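Local coordinates for iron-regulated outer membrane protein (Neisseria meningitidis, PDB 4B7O) that probably takes up iron, perhaps as iron-siderophore complexes, across the outer membrane as a TonB-dependent transporter, at residues A[243-255]-A[267-280]. Residues are numbered along the deposited sequence; the frame is centred on the assembly and turned at random.
Sequences YSALDKRSYLAKI and VLSHMEDQHRGIRT. Unlike the reference sequence in segment 267-280: E272 (reference Lys).
In a β-hairpin of the transmembrane β-barrel, strands 246-259 and 264-276 run antiparallel, bridged here from D247/R276 to I255/L268. Alternate pairs close two backbone hydrogen bonds each; in the middle A253 N reaches H270 O and H270 N reaches A253 O, both at 2.7 Å and almost linear. Alternation also sorts the side chains. K248, S250, L252, K254, S269, M271, D273 and H275 line the face turned toward the plug, the domain that fills the barrel of TonB-dependent receptors. There L252 and M271 both touch T171 of strand 166-171, while K254 NZ hydrogen-bonds T171 OG1 and forms a salt bridge with D173, so a long cationic chain suits a position facing these polar partners. Toward the strand's start, the aliphatic part of K248 covers one face of the H275 imidazole, a CH-pi contact with CG 4.2 Å from the ring centroid, and its NZ continues to E223 and N101.

The opposite face carries Y251, E272 and H270. The Y251 ring packs against its cross-strand neighbour, CE2 3.8 Å from E272 CG, and its OH meets the edge of the H270 ring. Further along, the guanidinium groups of R249 and R276 stack, centres 3.5 Å apart and planes at 29°. R276 arrives by a bent chain, with CG between the backbone N and carbonyl carbon (chi1 55°) and further turns at chi2 and chi3. D247, salt-bridged through OD1 to R220, lies close by, and its negative charge probably eases the arginine-arginine approach.

Past the corner at G277, where glycine has no CB to crowd A245 O, R279 folds back: L246 CD1 sits over the centre of its guanidinium, and NH1 makes a weak 3.1 Å bond to Y243 O. One water joins that same carbonyl to T280 N.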
ATOM      1  N   TYR A 243      23.428   3.822   2.286  1.00 44.05           N
ATOM      2  CA  TYR A 243      22.281   4.724   2.583  1.00 43.42           C
ATOM      3  C   TYR A 243      20.958   3.982   2.695  1.00 41.59           C
ATOM      4  O   TYR A 243      19.920   4.420   2.222  1.00 38.03           O
ATOM      5  CB  TYR A 243      22.184   5.858   1.564  1.00 49.04           C
ATOM      6  CG  TYR A 243      23.538   6.513   1.361  1.00 55.02           C
ATOM      7  CD1 TYR A 243      24.138   7.234   2.404  1.00 55.21           C
ATOM      8  CD2 TYR A 243      24.228   6.374   0.170  1.00 50.79           C
ATOM      9  CE1 TYR A 243      25.384   7.802   2.258  1.00 58.95           C
ATOM     10  CE2 TYR A 243      25.479   6.948   0.017  1.00 58.04           C
ATOM     11  CZ  TYR A 243      26.051   7.665   1.058  1.00 56.65           C
ATOM     12  OH  TYR A 243      27.305   8.234   0.931  1.00 60.03           O
ATOM     13  N   SER A 244      21.012   2.860   3.370  1.00 39.20           N
ATOM     14  CA  SER A 244      19.854   2.041   3.520  1.00 37.07           C
ATOM     15  C   SER A 244      19.424   2.064   4.953  1.00 38.02           C
ATOM     16  O   SER A 244      18.554   1.294   5.325  1.00 43.29           O
ATOM     17  CB  SER A 244      20.130   0.612   3.024  1.00 31.76           C
ATOM     18  OG  SER A 244      21.084  -0.057   3.832  1.00 34.77           O
ATOM     19  N   ALA A 245      20.027   2.960   5.741  1.00 35.36           N
ATOM     20  CA  ALA A 245      19.746   3.131   7.191  1.00 35.96           C
ATOM     21  C   ALA A 245      18.579   4.057   7.396  1.00 34.79           C
ATOM     22  O   ALA A 245      18.481   5.099   6.745  1.00 38.72           O
ATOM     23  CB  ALA A 245      20.983   3.706   7.935  1.00 32.99           C
ATOM     24  N   LEU A 246      17.673   3.701   8.290  1.00 36.47           N
ATOM     25  CA  LEU A 246      16.597   4.615   8.624  1.00 35.97           C
ATOM     26  C   LEU A 246      16.286   4.568  10.066  1.00 38.81           C
ATOM     27  O   LEU A 246      16.169   3.482  10.645  1.00 40.17           O
ATOM     28  CB  LEU A 246      15.334   4.263   7.858  1.00 37.83           C
ATOM     29  CG  LEU A 246      15.306   4.788   6.405  1.00 42.08           C
ATOM     30  CD1 LEU A 246      14.024   4.302   5.727  1.00 45.09           C
ATOM     31  CD2 LEU A 246      15.434   6.313   6.293  1.00 40.82           C
ATOM     32  N   ASP A 247      16.150   5.743  10.657  1.00 38.45           N
ATOM     33  CA  ASP A 247      15.621   5.822  11.974  1.00 41.78           C
ATOM     34  C   ASP A 247      14.126   6.118  11.897  1.00 39.87           C
ATOM     35  O   ASP A 247      13.735   7.261  11.690  1.00 42.45           O
ATOM     36  CB  ASP A 247      16.302   6.895  12.809  1.00 42.55           C
ATOM     37  CG  ASP A 247      15.857   6.829  14.260  1.00 49.47           C
ATOM     38  OD1 ASP A 247      15.532   5.742  14.761  1.00 63.73           O
ATOM     39  OD2 ASP A 247      15.806   7.831  14.932  1.00 57.44           O
ATOM     40  N   LYS A 248      13.307   5.094  12.096  1.00 40.25           N
ATOM     41  CA  LYS A 248      11.837   5.171  11.963  1.00 36.61           C
ATOM     42  C   LYS A 248      11.186   5.404  13.299  1.00 38.13           C
ATOM     43  O   LYS A 248      11.440   4.688  14.266  1.00 48.75           O
ATOM     44  CB  LYS A 248      11.325   3.853  11.428  1.00 33.66           C
ATOM     45  CG  LYS A 248      11.876   3.552  10.038  1.00 37.74           C
ATOM     46  CD  LYS A 248      11.639   2.090   9.740  1.00 40.42           C
ATOM     47  CE  LYS A 248      11.967   1.768   8.316  1.00 40.75           C
ATOM     48  NZ  LYS A 248      12.215   0.310   8.193  1.00 42.51           N
ATOM     49  N   ARG A 249      10.351   6.413  13.375  1.00 37.20           N
ATOM     50  CA  ARG A 249       9.588   6.651  14.585  1.00 39.17           C
ATOM     51  C   ARG A 249       8.112   6.739  14.284  1.00 37.81           C
ATOM     52  O   ARG A 249       7.702   7.356  13.302  1.00 38.56           O
ATOM     53  CB  ARG A 249      10.035   7.938  15.228  1.00 39.95           C
ATOM     54  CG  ARG A 249      11.416   7.739  15.785  1.00 51.50           C
ATOM     55  CD  ARG A 249      12.092   9.038  16.105  1.00 48.11           C
ATOM     56  NE  ARG A 249      13.528   8.816  16.167  1.00 50.40           N
ATOM     57  CZ  ARG A 249      14.357   9.781  16.514  1.00 50.49           C
ATOM     58  NH1 ARG A 249      13.856  10.974  16.838  1.00 53.55           N
ATOM     59  NH2 ARG A 249      15.653   9.564  16.542  1.00 46.97           N
ATOM     60  N   SER A 250       7.308   6.120  15.116  1.00 31.37           N
ATOM     61  CA  SER A 250       5.901   6.276  14.963  1.00 34.54           C
ATOM     62  C   SER A 250       5.275   6.417  16.314  1.00 33.60           C
ATOM     63  O   SER A 250       5.767   5.842  17.281  1.00 34.56           O
ATOM     64  CB  SER A 250       5.317   5.098  14.200  1.00 33.87           C
ATOM     65  OG  SER A 250       5.559   3.889  14.884  1.00 32.08           O
ATOM     66  N   TYR A 251       4.229   7.226  16.396  1.00 34.43           N
ATOM     67  CA  TYR A 251       3.389   7.197  17.566  1.00 34.55           C
ATOM     68  C   TYR A 251       1.915   7.308  17.187  1.00 33.10           C
ATOM     69  O   TYR A 251       1.566   7.702  16.080  1.00 33.67           O
ATOM     70  CB  TYR A 251       3.857   8.225  18.583  1.00 36.36           C
ATOM     71  CG  TYR A 251       3.458   9.604  18.267  1.00 39.17           C
ATOM     72  CD1 TYR A 251       2.206  10.081  18.663  1.00 43.04           C
ATOM     73  CD2 TYR A 251       4.326  10.462  17.630  1.00 40.40           C
ATOM     74  CE1 TYR A 251       1.812  11.357  18.373  1.00 44.74           C
ATOM     75  CE2 TYR A 251       3.956  11.748  17.359  1.00 43.74           C
ATOM     76  CZ  TYR A 251       2.690  12.187  17.729  1.00 49.21           C
ATOM     77  OH  TYR A 251       2.275  13.468  17.430  1.00 53.69           O
ATOM     78  N   LEU A 252       1.054   6.892  18.093  1.00 33.98           N
ATOM     79  CA  LEU A 252      -0.372   6.922  17.848  1.00 35.40           C
ATOM     80  C   LEU A 252      -1.038   7.382  19.117  1.00 33.87           C
ATOM     81  O   LEU A 252      -0.783   6.806  20.193  1.00 37.20           O
ATOM     82  CB  LEU A 252      -0.861   5.528  17.481  1.00 32.61           C
ATOM     83  CG  LEU A 252      -2.362   5.298  17.328  1.00 34.26           C
ATOM     84  CD1 LEU A 252      -3.042   6.167  16.270  1.00 28.10           C
ATOM     85  CD2 LEU A 252      -2.575   3.822  17.021  1.00 31.52           C
ATOM     86  N   ALA A 253      -1.856   8.421  19.014  1.00 29.89           N
ATOM     87  CA  ALA A 253      -2.720   8.768  20.150  1.00 33.11           C
ATOM     88  C   ALA A 253      -4.194   8.632  19.734  1.00 33.30           C
ATOM     89  O   ALA A 253      -4.622   9.106  18.641  1.00 29.22           O
ATOM     90  CB  ALA A 253      -2.434  10.159  20.662  1.00 31.20           C
ATOM     91  N   LYS A 254      -4.967   7.957  20.572  1.00 28.56           N
ATOM     92  CA  LYS A 254      -6.305   7.633  20.151  1.00 33.00           C
ATOM     93  C   LYS A 254      -7.258   7.745  21.335  1.00 37.77           C
ATOM     94  O   LYS A 254      -6.996   7.151  22.388  1.00 36.66           O
ATOM     95  CB  LYS A 254      -6.299   6.215  19.575  1.00 30.30           C
ATOM     96  CG  LYS A 254      -7.647   5.614  19.303  1.00 35.83           C
ATOM     97  CD  LYS A 254      -7.561   4.306  18.533  1.00 34.43           C
ATOM     98  CE  LYS A 254      -7.241   4.535  17.063  1.00 35.37           C
ATOM     99  NZ  LYS A 254      -7.241   3.228  16.341  1.00 34.10           N
ATOM    100  N   ILE A 255      -8.364   8.485  21.188  1.00 38.91           N
ATOM    101  CA  ILE A 255      -9.402   8.450  22.243  1.00 42.01           C
ATOM    102  C   ILE A 255     -10.742   8.062  21.673  1.00 42.50           C
ATOM    103  O   ILE A 255     -11.117   8.424  20.543  1.00 40.91           O
ATOM    104  CB  ILE A 255      -9.584   9.790  22.980  1.00 45.71           C
ATOM    105  CG1 ILE A 255      -9.119  10.931  22.105  1.00 51.65           C
ATOM    106  CG2 ILE A 255      -8.688   9.894  24.178  1.00 49.85           C
ATOM    107  CD1 ILE A 255     -10.243  11.704  21.464  1.00 58.75           C
ATOM    108  N   VAL A 267     -14.384   7.949  17.664  1.00 35.33           N
ATOM    109  CA  VAL A 267     -12.973   7.740  17.875  1.00 36.71           C
ATOM    110  C   VAL A 267     -12.244   8.870  17.189  1.00 38.84           C
ATOM    111  O   VAL A 267     -12.459   9.156  15.957  1.00 35.11           O
ATOM    112  CB  VAL A 267     -12.522   6.455  17.161  1.00 37.81           C
ATOM    113  CG1 VAL A 267     -11.035   6.282  17.336  1.00 33.59           C
ATOM    114  CG2 VAL A 267     -13.286   5.237  17.680  1.00 36.17           C
ATOM    115  N   LEU A 268     -11.376   9.505  17.975  1.00 36.63           N
ATOM    116  CA  LEU A 268     -10.532  10.545  17.447  1.00 34.72           C
ATOM    117  C   LEU A 268      -9.103  10.096  17.527  1.00 36.03           C
ATOM    118  O   LEU A 268      -8.620   9.650  18.587  1.00 38.17           O
ATOM    119  CB  LEU A 268     -10.680  11.811  18.282  1.00 39.21           C
ATOM    120  CG  LEU A 268      -9.781  12.936  17.768  1.00 38.70           C
ATOM    121  CD1 LEU A 268     -10.246  13.360  16.399  1.00 35.07           C
ATOM    122  CD2 LEU A 268      -9.892  14.131  18.683  1.00 48.24           C
ATOM    123  N   SER A 269      -8.383  10.231  16.437  1.00 29.66           N
ATOM    124  CA  SER A 269      -7.094   9.756  16.540  1.00 32.00           C
ATOM    125  C   SER A 269      -6.063  10.578  15.807  1.00 32.88           C
ATOM    126  O   SER A 269      -6.329  11.172  14.701  1.00 26.45           O
ATOM    127  CB  SER A 269      -7.091   8.300  16.030  1.00 33.32           C
ATOM    128  OG  SER A 269      -7.053   8.318  14.631  1.00 37.34           O
ATOM    129  N   HIS A 270      -4.857  10.511  16.380  1.00 29.99           N
ATOM    130  CA  HIS A 270      -3.684  11.093  15.715  1.00 32.22           C
ATOM    131  C   HIS A 270      -2.480  10.218  15.596  1.00 31.47           C
ATOM    132  O   HIS A 270      -2.013   9.617  16.562  1.00 31.97           O
ATOM    133  CB  HIS A 270      -3.289  12.433  16.309  1.00 31.41           C
ATOM    134  CG  HIS A 270      -2.189  13.058  15.562  1.00 37.43           C
ATOM    135  ND1 HIS A 270      -2.385  13.696  14.383  1.00 38.50           N
ATOM    136  CD2 HIS A 270      -0.810  13.052  15.790  1.00 40.80           C
ATOM    137  CE1 HIS A 270      -1.212  14.097  13.901  1.00 38.71           C
ATOM    138  NE2 HIS A 270      -0.241  13.705  14.773  1.00 42.23           N
ATOM    139  N   MET A 271      -1.941  10.164  14.396  1.00 32.62           N
ATOM    140  CA  MET A 271      -0.855   9.258  14.125  1.00 37.00           C
ATOM    141  C   MET A 271       0.274   9.930  13.337  1.00 40.39           C
ATOM    142  O   MET A 271      -0.019  10.654  12.382  1.00 39.09           O
ATOM    143  CB  MET A 271      -1.409   8.083  13.333  1.00 36.05           C
ATOM    144  CG  MET A 271      -0.411   7.339  12.501  1.00 45.43           C
ATOM    145  SD  MET A 271      -1.279   5.890  11.816  1.00 53.30           S
ATOM    146  CE  MET A 271      -0.635   5.995  10.127  1.00 61.91           C
ATOM    147  N   GLU A 272       1.535   9.651  13.711  1.00 35.29           N
ATOM    148  CA  GLU A 272       2.691  10.012  12.885  1.00 42.13           C
ATOM    149  C   GLU A 272       3.616   8.854  12.654  1.00 40.30           C
ATOM    150  O   GLU A 272       3.876   8.084  13.581  1.00 46.26           O
ATOM    151  CB  GLU A 272       3.548  11.066  13.550  1.00 45.07           C
ATOM    152  CG  GLU A 272       2.796  12.356  13.762  1.00 59.60           C
ATOM    153  CD  GLU A 272       3.605  13.600  13.419  1.00 70.56           C
ATOM    154  OE1 GLU A 272       4.878  13.623  13.592  1.00 66.53           O
ATOM    155  OE2 GLU A 272       2.914  14.558  12.993  1.00 64.06           O
ATOM    156  N   ASP A 273       4.165   8.781  11.455  1.00 36.38           N
ATOM    157  CA  ASP A 273       5.078   7.732  11.064  1.00 36.47           C
ATOM    158  C   ASP A 273       6.209   8.462  10.347  1.00 35.43           C
ATOM    159  O   ASP A 273       5.974   9.134   9.350  1.00 36.76           O
ATOM    160  CB  ASP A 273       4.368   6.793  10.104  1.00 37.31           C
ATOM    161  CG  ASP A 273       5.070   5.458   9.945  1.00 46.45           C
ATOM    162  OD1 ASP A 273       6.310   5.359  10.037  1.00 51.42           O
ATOM    163  OD2 ASP A 273       4.359   4.468   9.708  1.00 56.61           O
ATOM    164  N   GLN A 274       7.421   8.349  10.842  1.00 31.85           N
ATOM    165  CA  GLN A 274       8.480   9.176  10.327  1.00 37.13           C
ATOM    166  C   GLN A 274       9.764   8.420  10.063  1.00 38.94           C
ATOM    167  O   GLN A 274      10.183   7.630  10.897  1.00 42.16           O
ATOM    168  CB  GLN A 274       8.753  10.310  11.278  1.00 37.65           C
ATOM    169  CG  GLN A 274       9.889  11.187  10.802  1.00 45.07           C
ATOM    170  CD  GLN A 274       9.956  12.478  11.603  1.00 45.47           C
ATOM    171  OE1 GLN A 274      10.544  12.522  12.659  1.00 50.49           O
ATOM    172  NE2 GLN A 274       9.352  13.511  11.098  1.00 51.39           N
ATOM    173  N   HIS A 275      10.331   8.588   8.881  1.00 34.03           N
ATOM    174  CA  HIS A 275      11.630   8.002   8.560  1.00 38.91           C
ATOM    175  C   HIS A 275      12.661   9.093   8.499  1.00 42.83           C
ATOM    176  O   HIS A 275      12.431  10.108   7.849  1.00 35.94           O
ATOM    177  CB  HIS A 275      11.625   7.380   7.176  1.00 38.20           C
ATOM    178  CG  HIS A 275      10.650   6.271   7.025  1.00 43.18           C
ATOM    179  ND1 HIS A 275      10.574   5.549   5.913  1.00 43.51           N
ATOM    180  CD2 HIS A 275       9.685   5.763   7.897  1.00 42.20           C
ATOM    181  CE1 HIS A 275       9.629   4.629   6.040  1.00 38.76           C
ATOM    182  NE2 HIS A 275       9.078   4.761   7.253  1.00 45.73           N
ATOM    183  N   ARG A 276      13.815   8.880   9.130  1.00 39.42           N
ATOM    184  CA  ARG A 276      14.889   9.848   9.025  1.00 40.71           C
ATOM    185  C   ARG A 276      16.240   9.193   8.805  1.00 38.24           C
ATOM    186  O   ARG A 276      16.544   8.153   9.364  1.00 45.97           O
ATOM    187  CB  ARG A 276      14.877  10.814  10.206  1.00 43.31           C
ATOM    188  CG  ARG A 276      14.933  10.155  11.549  1.00 52.69           C
ATOM    189  CD  ARG A 276      13.835  10.640  12.471  1.00 59.27           C
ATOM    190  NE  ARG A 276      14.374  11.658  13.355  1.00 62.62           N
ATOM    191  CZ  ARG A 276      13.645  12.387  14.190  1.00 66.34           C
ATOM    192  NH1 ARG A 276      12.338  12.183  14.300  1.00 64.47           N
ATOM    193  NH2 ARG A 276      14.236  13.305  14.936  1.00 69.67           N
ATOM    194  N   GLY A 277      17.045   9.784   7.947  1.00 37.77           N
ATOM    195  CA  GLY A 277      18.394   9.309   7.734  1.00 37.89           C
ATOM    196  C   GLY A 277      19.062   9.951   6.543  1.00 40.42           C
ATOM    197  O   GLY A 277      18.525  10.885   5.958  1.00 45.60           O
ATOM    198  N   ILE A 278      20.261   9.469   6.211  1.00 42.41           N
ATOM    199  CA  ILE A 278      21.011   9.947   5.071  1.00 40.50           C
ATOM    200  C   ILE A 278      20.578   9.082   3.888  1.00 39.75           C
ATOM    201  O   ILE A 278      20.902   7.921   3.825  1.00 36.94           O
ATOM    202  CB  ILE A 278      22.556   9.811   5.316  1.00 46.54           C
ATOM    203  CG1 ILE A 278      22.982  10.472   6.640  1.00 43.71           C
ATOM    204  CG2 ILE A 278      23.380  10.353   4.154  1.00 41.27           C
ATOM    205  CD1 ILE A 278      22.104  11.634   7.002  1.00 44.80           C
ATOM    206  N   ARG A 279      19.879   9.701   2.947  1.00 41.27           N
ATOM    207  CA  ARG A 279      19.187   9.019   1.882  1.00 42.82           C
ATOM    208  C   ARG A 279      19.482   9.661   0.541  1.00 41.66           C
ATOM    209  O   ARG A 279      19.438  10.895   0.437  1.00 42.86           O
ATOM    210  CB  ARG A 279      17.667   9.056   2.122  1.00 45.45           C
ATOM    211  CG  ARG A 279      17.220   8.368   3.403  1.00 49.54           C
ATOM    212  CD  ARG A 279      17.235   6.850   3.272  1.00 52.03           C
ATOM    213  NE  ARG A 279      16.031   6.345   2.622  1.00 43.25           N
ATOM    214  CZ  ARG A 279      15.866   5.084   2.235  1.00 39.34           C
ATOM    215  NH1 ARG A 279      16.812   4.179   2.432  1.00 38.37           N
ATOM    216  NH2 ARG A 279      14.739   4.720   1.649  1.00 38.33           N
ATOM    217  N   THR A 280      19.752   8.812  -0.467  1.00 37.23           N
ATOM    218  CA  THR A 280      20.034   9.230  -1.870  1.00 36.42           C
ATOM    219  C   THR A 280      18.939  10.043  -2.572  1.00 39.56           C
ATOM    220  O   THR A 280      17.767  10.108  -2.126  1.00 37.27           O
ATOM    221  CB  THR A 280      20.390   8.009  -2.775  1.00 40.83           C
ATOM    222  OG1 THR A 280      19.349   7.016  -2.722  1.00 43.56           O
ATOM    223  CG2 THR A 280      21.715   7.358  -2.343  1.00 38.14           C
TER
HETATM  224  O   HOH W   1      19.051   6.181   0.294  1.00 48.97           O